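Local structure of putative phosphatase (Bacteroides thetaiotaomicron, 3KYA) at residues Ile183-Asn194 against Tyr206-Asp214; Ile240-Gln248 against Trp289-Phe300. The protein is a putative phosphatase of unverified activity that binds zinc and joins an IPT/TIG domain to what appears to be a six-bladed beta-propeller. All coordinates share one frame; numbering follows the deposited sequence.

Contact 1: residues Ile183-Asn194 against Tyr206-Asp214; sequences IPTNRIRSIAFN and YMIVAIDYD. With EDO (1,2-ethanediol), chain B.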
loop_
_atom_site.group_PDB
_atom_site.type_symbol
_atom_site.label_atom_id
_atom_site.label_comp_id
_atom_site.label_asym_id
_atom_site.label_seq_id
_atom_site.Cartn_x
_atom_site.Cartn_y
_atom_site.Cartn_z
ATOM N N ILE A 183 43.685 -13.730 -11.885
ATOM C CA ILE A 183 42.366 -14.405 -11.882
ATOM C C ILE A 183 42.190 -15.104 -13.236
ATOM O O ILE A 183 42.482 -14.526 -14.287
ATOM C CB ILE A 183 41.216 -13.428 -11.517
ATOM C CG1 ILE A 183 41.384 -12.999 -10.055
ATOM C CG2 ILE A 183 39.843 -14.073 -11.709
ATOM C CD1 ILE A 183 40.260 -12.114 -9.505
ATOM N N PRO A 184 41.745 -16.377 -13.220
ATOM C CA PRO A 184 41.672 -17.202 -14.430
ATOM C C PRO A 184 40.462 -17.028 -15.330
ATOM O O PRO A 184 40.268 -17.828 -16.250
ATOM C CB PRO A 184 41.654 -18.621 -13.865
ATOM C CG PRO A 184 41.083 -18.502 -12.538
ATOM C CD PRO A 184 41.407 -17.145 -12.012
ATOM N N THR A 185 39.663 -15.994 -15.094
ATOM C CA THR A 185 38.472 -15.781 -15.883
ATOM C C THR A 185 38.059 -14.319 -15.831
ATOM O O THR A 185 38.526 -13.561 -14.969
ATOM C CB THR A 185 37.295 -16.623 -15.333
ATOM O OG1 THR A 185 36.126 -16.386 -16.125
ATOM C CG2 THR A 185 36.997 -16.253 -13.896
ATOM N N ASN A 186 37.197 -13.933 -16.770
ATOM C CA ASN A 186 36.641 -12.580 -16.793
ATOM C C ASN A 186 35.218 -12.551 -16.197
ATOM O O ASN A 186 34.539 -11.515 -16.229
ATOM C CB ASN A 186 36.709 -11.963 -18.205
ATOM C CG ASN A 186 35.884 -12.710 -19.246
ATOM O OD1 ASN A 186 35.043 -13.542 -18.930
ATOM N ND2 ASN A 186 36.122 -12.385 -20.506
ATOM N N ARG A 187 34.785 -13.686 -15.642
ATOM C CA ARG A 187 33.466 -13.797 -15.017
ATOM C C ARG A 187 33.559 -13.412 -13.537
ATOM O O ARG A 187 33.610 -14.277 -12.664
ATOM C CB ARG A 187 32.913 -15.217 -15.166
ATOM C CG ARG A 187 32.775 -15.703 -16.610
ATOM C CD ARG A 187 31.803 -16.864 -16.683
ATOM N NE ARG A 187 30.468 -16.397 -16.316
ATOM C CZ ARG A 187 29.440 -17.177 -15.997
ATOM N NH1 ARG A 187 29.563 -18.490 -15.996
ATOM N NH2 ARG A 187 28.282 -16.634 -15.672
ATOM N N ILE A 188 33.573 -12.108 -13.264
ATOM C CA ILE A 188 33.666 -11.575 -11.900
ATOM C C ILE A 188 32.231 -11.349 -11.413
ATOM O O ILE A 188 31.439 -10.695 -12.090
ATOM C CB ILE A 188 34.509 -10.276 -11.853
ATOM C CG1 ILE A 188 35.789 -10.412 -12.693
ATOM C CG2 ILE A 188 34.815 -9.869 -10.391
ATOM C CD1 ILE A 188 36.728 -11.583 -12.316
ATOM N N ARG A 189 31.893 -11.901 -10.247
ATOM C CA ARG A 189 30.507 -11.926 -9.768
ATOM C C ARG A 189 30.115 -11.020 -8.591
ATOM O O ARG A 189 28.956 -10.611 -8.497
ATOM C CB ARG A 189 30.158 -13.374 -9.401
ATOM C CG ARG A 189 30.279 -14.398 -10.557
ATOM C CD ARG A 189 29.387 -14.067 -11.763
ATOM N NE ARG A 189 27.994 -13.805 -11.388
ATOM C CZ ARG A 189 26.943 -14.611 -11.581
ATOM N NH1 ARG A 189 27.058 -15.793 -12.174
ATOM N NH2 ARG A 189 25.733 -14.209 -11.196
ATOM N N SER A 190 31.043 -10.706 -7.691
ATOM C CA SER A 190 30.689 -9.874 -6.539
ATOM C C SER A 190 31.883 -9.297 -5.823
ATOM O O SER A 190 33.001 -9.821 -5.899
ATOM C CB SER A 190 29.849 -10.649 -5.506
ATOM O OG SER A 190 30.588 -11.679 -4.867
ATOM N N ILE A 191 31.597 -8.201 -5.130
ATOM C CA ILE A 191 32.562 -7.495 -4.313
ATOM C C ILE A 191 31.995 -7.332 -2.906
ATOM O O ILE A 191 30.843 -6.892 -2.738
ATOM C CB ILE A 191 32.885 -6.095 -4.891
ATOM C CG1 ILE A 191 33.683 -6.208 -6.187
ATOM C CG2 ILE A 191 33.675 -5.267 -3.866
ATOM C CD1 ILE A 191 33.863 -4.859 -6.938
ATOM N N ALA A 192 32.794 -7.704 -1.908
ATOM C CA ALA A 192 32.457 -7.514 -0.501
ATOM C C ALA A 192 33.722 -7.048 0.225
ATOM O O ALA A 192 34.806 -6.997 -0.374
ATOM C CB ALA A 192 31.887 -8.806 0.134
ATOM N N PHE A 193 33.571 -6.665 1.488
ATOM C CA PHE A 193 34.685 -6.197 2.324
ATOM C C PHE A 193 34.611 -6.840 3.708
ATOM O O PHE A 193 33.513 -7.040 4.238
ATOM C CB PHE A 193 34.664 -4.666 2.464
ATOM C CG PHE A 193 34.868 -3.926 1.163
ATOM C CD1 PHE A 193 33.792 -3.603 0.357
ATOM C CD2 PHE A 193 36.134 -3.527 0.755
ATOM C CE1 PHE A 193 33.974 -2.928 -0.847
ATOM C CE2 PHE A 193 36.320 -2.848 -0.454
ATOM C CZ PHE A 193 35.231 -2.553 -1.254
ATOM N N ASN A 194 35.760 -7.150 4.319
ATOM C CA ASN A 194 35.739 -7.724 5.666
ATOM C C ASN A 194 35.321 -6.711 6.729
ATOM O O ASN A 194 35.527 -5.498 6.569
ATOM C CB ASN A 194 37.115 -8.288 6.070
ATOM C CG ASN A 194 38.154 -7.194 6.289
ATOM O OD1 ASN A 194 38.567 -6.530 5.350
ATOM N ND2 ASN A 194 38.597 -7.029 7.530
ATOM N N TYR A 206 40.409 -5.573 3.447
ATOM C CA TYR A 206 40.377 -6.521 2.343
ATOM C C TYR A 206 39.090 -6.487 1.519
ATOM O O TYR A 206 37.978 -6.515 2.067
ATOM C CB TYR A 206 40.565 -7.946 2.875
ATOM C CG TYR A 206 41.878 -8.132 3.613
ATOM C CD1 TYR A 206 41.993 -7.798 4.959
ATOM C CD2 TYR A 206 43.009 -8.607 2.956
ATOM C CE1 TYR A 206 43.199 -7.945 5.637
ATOM C CE2 TYR A 206 44.221 -8.751 3.625
ATOM C CZ TYR A 206 44.306 -8.423 4.965
ATOM O OH TYR A 206 45.505 -8.565 5.634
HETATM N N MSE A 207 39.273 -6.440 0.204
HETATM C CA MSE A 207 38.194 -6.574 -0.767
HETATM C C MSE A 207 38.112 -8.061 -1.058
HETATM O O MSE A 207 39.142 -8.689 -1.324
HETATM C CB MSE A 207 38.508 -5.798 -2.045
HETATM C CG MSE A 207 37.397 -5.868 -3.104
HETATM SE SE MSE A 207 37.865 -5.032 -4.804
HETATM C CE MSE A 207 37.767 -3.123 -4.351
ATOM N N ILE A 208 36.903 -8.622 -0.989
ATOM C CA ILE A 208 36.661 -10.046 -1.199
ATOM C C ILE A 208 35.887 -10.174 -2.505
ATOM O O ILE A 208 34.783 -9.639 -2.627
ATOM C CB ILE A 208 35.891 -10.646 0.003
ATOM C CG1 ILE A 208 36.722 -10.493 1.293
ATOM C CG2 ILE A 208 35.549 -12.121 -0.256
ATOM C CD1 ILE A 208 35.937 -10.616 2.592
ATOM N N VAL A 209 36.475 -10.865 -3.474
ATOM C CA VAL A 209 35.945 -10.963 -4.821
ATOM C C VAL A 209 35.605 -12.387 -5.240
ATOM O O VAL A 209 36.479 -13.266 -5.244
ATOM C CB VAL A 209 36.974 -10.409 -5.831
ATOM C CG1 VAL A 209 36.457 -10.538 -7.261
ATOM C CG2 VAL A 209 37.324 -8.962 -5.497
ATOM N N ALA A 210 34.338 -12.598 -5.617
ATOM C CA ALA A 210 33.850 -13.898 -6.087
ATOM C C ALA A 210 33.891 -13.983 -7.619
ATOM O O ALA A 210 33.546 -13.017 -8.313
ATOM C CB ALA A 210 32.394 -14.166 -5.558
ATOM N N ILE A 211 34.316 -15.137 -8.145
ATOM C CA ILE A 211 34.396 -15.352 -9.585
ATOM C C ILE A 211 33.684 -16.669 -9.947
ATOM O O ILE A 211 33.555 -17.540 -9.099
ATOM C CB ILE A 211 35.856 -15.366 -10.106
ATOM C CG1 ILE A 211 36.617 -16.609 -9.605
ATOM C CG2 ILE A 211 36.568 -14.067 -9.709
ATOM C CD1 ILE A 211 37.955 -16.796 -10.263
ATOM N N ASP A 212 33.262 -16.792 -11.203
ATOM C CA ASP A 212 32.449 -17.934 -11.706
ATOM C C ASP A 212 33.303 -18.751 -12.671
ATOM O O ASP A 212 33.452 -18.395 -13.843
ATOM C CB ASP A 212 31.195 -17.386 -12.395
ATOM C CG ASP A 212 30.064 -18.409 -12.509
ATOM O OD1 ASP A 212 30.339 -19.627 -12.560
ATOM O OD2 ASP A 212 28.884 -17.966 -12.546
ATOM N N TYR A 213 33.854 -19.859 -12.185
ATOM C CA TYR A 213 34.828 -20.619 -12.956
ATOM C C TYR A 213 34.749 -22.116 -12.671
ATOM O O TYR A 213 34.398 -22.523 -11.565
ATOM C CB TYR A 213 36.220 -20.058 -12.597
ATOM C CG TYR A 213 37.418 -20.708 -13.263
ATOM C CD1 TYR A 213 37.644 -20.570 -14.626
ATOM C CD2 TYR A 213 38.369 -21.394 -12.507
ATOM C CE1 TYR A 213 38.755 -21.145 -15.234
ATOM C CE2 TYR A 213 39.477 -21.977 -13.104
ATOM C CZ TYR A 213 39.667 -21.849 -14.466
ATOM O OH TYR A 213 40.770 -22.428 -15.056
ATOM N N ASP A 214 35.049 -22.923 -13.688
ATOM C CA ASP A 214 35.055 -24.394 -13.569
ATOM C C ASP A 214 36.134 -25.055 -14.454
ATOM O O ASP A 214 36.012 -26.228 -14.817
ATOM C CB ASP A 214 33.669 -24.967 -13.905
ATOM C CG ASP A 214 33.287 -24.769 -15.358
ATOM O OD1 ASP A 214 34.134 -24.297 -16.149
ATOM O OD2 ASP A 214 32.139 -25.100 -15.716
HETATM C C1 EDO B . 26.389 -20.156 -13.773
HETATM O O1 EDO B . 27.040 -18.900 -14.034
HETATM C C2 EDO B . 27.424 -21.226 -13.438
HETATM O O2 EDO B . 27.905 -21.071 -12.100
HETATM O O HOH W 1 34.712 -18.887 -16.097
HETATM O O HOH W 2 32.345 -10.999 -2.923
#
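Ile-188 to Phe-193 pairs antiparallel with Met-207 to Ile-211 as the first two strands of a four-stranded propeller blade, and a classic beta bulge interrupts the pairing where Arg-189 and Ser-190 both face Ala-210. Ala-210 O takes the short bond from Arg-189 N (2.8 Å) and a weak one from Ser-190 N. Past the bulge, Ser-190 O accepts from Ala-210 N, and regular pairing runs on to Ile-208 N and Ala-192 O (2.7 Å). At the bulge, Arg-189 lies alongside Asp-212, pointing the same way, and its NH1 meets the anti lone pair of Asp-212 OD2 at 2.9 Å. Arg-187 serves the same oxygen differently: its guanidinium stacks on the carboxylate, the planes 20° apart, with OD2 over the guanidinium face, where no N-H is aimed at it and only charge attracts. Each arginine has a second acidic partner, Asp-159 for Arg-187 and Glu-312 for Arg-189, and an ethanediol, probably from the crystallisation liquor, links Arg-187 to both carboxylate oxygens. On the face carrying Ile-188 and Val-209, Ile-188 CG2 lies 3.6 Å from Val-209 CG1. Farther along, Ile-211 CD1 touches both Ile-183 CG2 and Thr-185 CG2. Tyr-213 CG lies opposite its own backbone N (chi1 179°), which sets one face of the ring against Pro-184; there Pro-184 CG sits 4.0 Å from the ring centroid, 15° off the normal, in a CH-pi contact.

Contact 2: residues Ile240-Gln248 against Trp289-Phe300; sequences IQLIAAYKQ and WDPIVKNNPNTF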
loop_
_atom_site.group_PDB
_atom_site.type_symbol
_atom_site.label_atom_id
_atom_site.label_comp_id
_atom_site.label_asym_id
_atom_site.label_seq_id
_atom_site.Cartn_x
_atom_site.Cartn_y
_atom_site.Cartn_z
ATOM N N ILE A 240 47.162 -10.079 -3.670
ATOM C CA ILE A 240 45.943 -10.847 -3.959
ATOM C C ILE A 240 46.198 -12.332 -3.662
ATOM O O ILE A 240 47.221 -12.880 -4.076
ATOM C CB ILE A 240 45.444 -10.621 -5.415
ATOM C CG1 ILE A 240 44.230 -11.504 -5.724
ATOM C CG2 ILE A 240 46.547 -10.886 -6.440
ATOM C CD1 ILE A 240 43.523 -11.134 -7.016
ATOM N N GLN A 241 45.287 -12.958 -2.913
ATOM C CA GLN A 241 45.413 -14.364 -2.540
ATOM C C GLN A 241 44.107 -15.131 -2.763
ATOM O O GLN A 241 43.009 -14.571 -2.607
ATOM C CB GLN A 241 45.817 -14.491 -1.064
ATOM C CG GLN A 241 47.119 -13.777 -0.675
ATOM C CD GLN A 241 48.346 -14.357 -1.348
ATOM O OE1 GLN A 241 48.348 -15.518 -1.760
ATOM N NE2 GLN A 241 49.400 -13.557 -1.455
ATOM N N LEU A 242 44.243 -16.403 -3.136
ATOM C CA LEU A 242 43.112 -17.301 -3.318
ATOM C C LEU A 242 42.689 -17.769 -1.936
ATOM O O LEU A 242 43.512 -18.296 -1.183
ATOM C CB LEU A 242 43.515 -18.494 -4.189
ATOM C CG LEU A 242 42.457 -19.561 -4.466
ATOM C CD1 LEU A 242 41.265 -18.973 -5.242
ATOM C CD2 LEU A 242 43.070 -20.748 -5.219
ATOM N N ILE A 243 41.417 -17.578 -1.590
ATOM C CA ILE A 243 40.946 -17.962 -0.258
ATOM C C ILE A 243 39.975 -19.164 -0.264
ATOM O O ILE A 243 39.830 -19.843 0.754
ATOM C CB ILE A 243 40.325 -16.742 0.481
ATOM C CG1 ILE A 243 40.301 -16.970 1.992
ATOM C CG2 ILE A 243 38.930 -16.431 -0.052
ATOM C CD1 ILE A 243 39.816 -15.767 2.779
ATOM N N ALA A 244 39.311 -19.419 -1.392
ATOM C CA ALA A 244 38.390 -20.555 -1.507
ATOM C C ALA A 244 38.275 -21.022 -2.953
ATOM O O ALA A 244 38.196 -20.211 -3.881
ATOM C CB ALA A 244 37.016 -20.205 -0.944
ATOM N N ALA A 245 38.280 -22.339 -3.133
ATOM C CA ALA A 245 38.158 -22.950 -4.449
ATOM C C ALA A 245 37.267 -24.191 -4.419
ATOM O O ALA A 245 37.598 -25.173 -3.747
ATOM C CB ALA A 245 39.539 -23.337 -4.993
ATOM N N TYR A 246 36.133 -24.115 -5.119
ATOM C CA TYR A 246 35.274 -25.282 -5.350
ATOM C C TYR A 246 34.957 -25.270 -6.850
ATOM O O TYR A 246 35.617 -25.974 -7.620
ATOM C CB TYR A 246 34.028 -25.309 -4.458
ATOM C CG TYR A 246 33.213 -26.561 -4.701
ATOM C CD1 TYR A 246 33.694 -27.806 -4.295
ATOM C CD2 TYR A 246 32.001 -26.514 -5.369
ATOM C CE1 TYR A 246 32.978 -28.971 -4.530
ATOM C CE2 TYR A 246 31.265 -27.684 -5.607
ATOM C CZ TYR A 246 31.770 -28.907 -5.188
ATOM O OH TYR A 246 31.066 -30.071 -5.415
ATOM N N LYS A 247 33.975 -24.463 -7.249
ATOM C CA LYS A 247 33.622 -24.224 -8.649
ATOM C C LYS A 247 32.293 -23.493 -8.744
ATOM O O LYS A 247 31.481 -23.544 -7.820
ATOM C CB LYS A 247 33.511 -25.509 -9.486
ATOM C CG LYS A 247 32.433 -26.482 -9.040
ATOM C CD LYS A 247 32.361 -27.693 -9.976
ATOM C CE LYS A 247 31.391 -28.711 -9.460
ATOM N NZ LYS A 247 31.272 -29.906 -10.351
ATOM N N GLN A 248 32.084 -22.826 -9.870
ATOM C CA GLN A 248 30.800 -22.201 -10.189
ATOM C C GLN A 248 30.206 -21.308 -9.098
ATOM O O GLN A 248 29.003 -21.370 -8.799
ATOM C CB GLN A 248 29.809 -23.316 -10.553
ATOM C CG GLN A 248 30.272 -24.155 -11.726
ATOM C CD GLN A 248 29.309 -25.266 -12.056
ATOM O OE1 GLN A 248 28.996 -26.101 -11.213
ATOM N NE2 GLN A 248 28.836 -25.281 -13.282
ATOM N N TRP A 289 47.919 -21.910 3.551
ATOM C CA TRP A 289 46.465 -21.993 3.480
ATOM C C TRP A 289 46.055 -22.914 2.336
ATOM O O TRP A 289 46.569 -22.781 1.224
ATOM C CB TRP A 289 45.865 -20.605 3.272
ATOM C CG TRP A 289 44.362 -20.595 3.168
ATOM C CD1 TRP A 289 43.615 -20.366 2.048
ATOM C CD2 TRP A 289 43.434 -20.826 4.230
ATOM N NE1 TRP A 289 42.270 -20.425 2.353
ATOM C CE2 TRP A 289 42.133 -20.700 3.689
ATOM C CE3 TRP A 289 43.573 -21.105 5.594
ATOM C CZ2 TRP A 289 40.985 -20.866 4.461
ATOM C CZ3 TRP A 289 42.434 -21.265 6.361
ATOM C CH2 TRP A 289 41.150 -21.140 5.790
ATOM N N ASP A 290 45.148 -23.852 2.615
ATOM C CA ASP A 290 44.608 -24.751 1.591
ATOM C C ASP A 290 43.197 -24.261 1.235
ATOM O O ASP A 290 42.273 -24.397 2.050
ATOM C CB ASP A 290 44.554 -26.203 2.079
ATOM C CG ASP A 290 44.084 -27.179 1.000
ATOM O OD1 ASP A 290 43.808 -26.760 -0.145
ATOM O OD2 ASP A 290 44.000 -28.393 1.293
ATOM N N PRO A 291 43.022 -23.704 0.019
ATOM C CA PRO A 291 41.715 -23.185 -0.403
ATOM C C PRO A 291 40.759 -24.234 -0.988
ATOM O O PRO A 291 39.601 -23.911 -1.272
ATOM C CB PRO A 291 42.096 -22.188 -1.491
ATOM C CG PRO A 291 43.294 -22.816 -2.140
ATOM C CD PRO A 291 44.031 -23.532 -1.041
ATOM N N ILE A 292 41.232 -25.469 -1.177
ATOM C CA ILE A 292 40.404 -26.534 -1.747
ATOM C C ILE A 292 39.282 -26.898 -0.768
ATOM O O ILE A 292 39.495 -27.618 0.202
ATOM C CB ILE A 292 41.246 -27.785 -2.118
ATOM C CG1 ILE A 292 42.339 -27.428 -3.135
ATOM C CG2 ILE A 292 40.364 -28.880 -2.692
ATOM C CD1 ILE A 292 41.821 -26.812 -4.419
ATOM N N VAL A 293 38.085 -26.380 -1.034
ATOM C CA VAL A 293 36.911 -26.587 -0.187
ATOM C C VAL A 293 36.607 -28.062 0.122
ATOM O O VAL A 293 36.418 -28.428 1.282
ATOM C CB VAL A 293 35.649 -25.917 -0.819
ATOM C CG1 VAL A 293 34.387 -26.338 -0.096
ATOM C CG2 VAL A 293 35.786 -24.381 -0.808
ATOM N N LYS A 294 36.588 -28.896 -0.908
ATOM C CA LYS A 294 36.233 -30.315 -0.729
ATOM C C LYS A 294 37.116 -31.071 0.279
ATOM O O LYS A 294 36.636 -31.966 0.979
ATOM C CB LYS A 294 36.230 -31.034 -2.082
ATOM C CG LYS A 294 37.597 -31.191 -2.732
ATOM C CD LYS A 294 37.486 -31.907 -4.068
ATOM C CE LYS A 294 38.853 -32.334 -4.591
ATOM N NZ LYS A 294 38.750 -33.086 -5.877
ATOM N N ASN A 295 38.392 -30.710 0.369
ATOM C CA ASN A 295 39.313 -31.392 1.284
ATOM C C ASN A 295 39.293 -30.877 2.718
ATOM O O ASN A 295 39.963 -31.443 3.581
ATOM C CB ASN A 295 40.750 -31.295 0.748
ATOM C CG ASN A 295 40.934 -32.015 -0.576
ATOM O OD1 ASN A 295 40.092 -32.814 -0.994
ATOM N ND2 ASN A 295 42.043 -31.735 -1.243
ATOM N N ASN A 296 38.544 -29.810 2.979
ATOM C CA ASN A 296 38.513 -29.208 4.307
ATOM C C ASN A 296 37.096 -28.872 4.730
ATOM O O ASN A 296 36.736 -27.695 4.832
ATOM C CB ASN A 296 39.372 -27.948 4.311
ATOM C CG ASN A 296 40.827 -28.227 3.999
ATOM O OD1 ASN A 296 41.576 -28.680 4.857
ATOM N ND2 ASN A 296 41.247 -27.895 2.782
ATOM N N PRO A 297 36.276 -29.905 4.990
ATOM C CA PRO A 297 34.870 -29.672 5.338
ATOM C C PRO A 297 34.615 -28.981 6.669
ATOM O O PRO A 297 33.542 -28.410 6.845
ATOM C CB PRO A 297 34.259 -31.092 5.342
ATOM C CG PRO A 297 35.406 -32.008 5.506
ATOM C CD PRO A 297 36.590 -31.343 4.880
ATOM N N ASN A 298 35.565 -29.039 7.599
ATOM C CA ASN A 298 35.412 -28.368 8.892
ATOM C C ASN A 298 35.665 -26.859 8.819
ATOM O O ASN A 298 35.105 -26.114 9.622
ATOM C CB ASN A 298 36.341 -28.974 9.955
ATOM C CG ASN A 298 35.902 -30.352 10.418
ATOM O OD1 ASN A 298 34.744 -30.749 10.257
ATOM N ND2 ASN A 298 36.824 -31.080 11.032
ATOM N N THR A 299 36.500 -26.408 7.878
ATOM C CA THR A 299 36.830 -24.982 7.722
ATOM C C THR A 299 35.891 -24.261 6.731
ATOM O O THR A 299 35.490 -23.114 6.955
ATOM C CB THR A 299 38.299 -24.820 7.290
ATOM O OG1 THR A 299 38.490 -25.397 5.993
ATOM C CG2 THR A 299 39.223 -25.514 8.289
ATOM N N PHE A 300 35.550 -24.932 5.628
ATOM C CA PHE A 300 34.606 -24.396 4.637
ATOM C C PHE A 300 33.337 -25.200 4.863
ATOM O O PHE A 300 33.061 -26.162 4.144
ATOM C CB PHE A 300 35.097 -24.569 3.206
ATOM C CG PHE A 300 36.443 -23.957 2.948
ATOM C CD1 PHE A 300 36.552 -22.619 2.597
ATOM C CD2 PHE A 300 37.597 -24.717 3.062
ATOM C CE1 PHE A 300 37.797 -22.048 2.362
ATOM C CE2 PHE A 300 38.841 -24.158 2.829
ATOM C CZ PHE A 300 38.945 -22.824 2.479
HETATM O O HOH W 3 37.160 -27.957 -3.886
#
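Ala-245 O is gripped twice, by Val-293 N at 3.0 Å and by a water at 2.8 Å that also accepts from Lys-294 N. Next to it, Ala-245 N donates to Pro-291 O (2.8 Å), approaching from above the carbonyl plane. These two backbone bonds flank a single bridge between Ala-245 and Ile-292, which ties the outermost strand of one propeller blade, 240-246, to the loop leading into the outermost strand of the next, 300-305. An Asx turn shapes that loop: Asp-290 OD1 accepts from Ile-292 N, while Asn-296 ND2 reaches both Asp-290 OD2 and Ile-292 O. Trp-289 extends away from its backbone N (chi1 179°) and delivers NE1 to Ile-243 O, 3.0 Å away and nearly in the plane of the indole, with an N-H...O angle of 168°. Phe-300 turns an edge to the same carbonyl, its CE1 also resting 3.9 Å from Ala-244 CB, and Val-293 CG2 lies over one of its faces. Pro-291 CB packs against the peptide between Ile-243 and Ala-244, and its CG meets Leu-242 CD2 at 3.7 Å. The polar part of this join between blades thus uses the strand's backbone, while its side chains add apolar packing.

Both contacts hold the same four-stranded blade, contact 1 through its first two strands and contact 2 through its fourth, with their centres about 14 Å apart. Contact 1 is largely buried and joins neighbouring strands within the sheet; contact 2 is only partly buried and fastens the blade's edge to a loop of the next one. Their chemistry follows: bulged antiparallel pairing plus a carboxylate shared by two arginines in 183-194/206-214, against a single bridge, an indole N-H and a water in 240-248/289-300. The two meet directly where Tyr-213 O probably accepts a hydrogen bond from Gln-248 N, at 2.9 Å, just past the ends of strands 206-211 and 240-246.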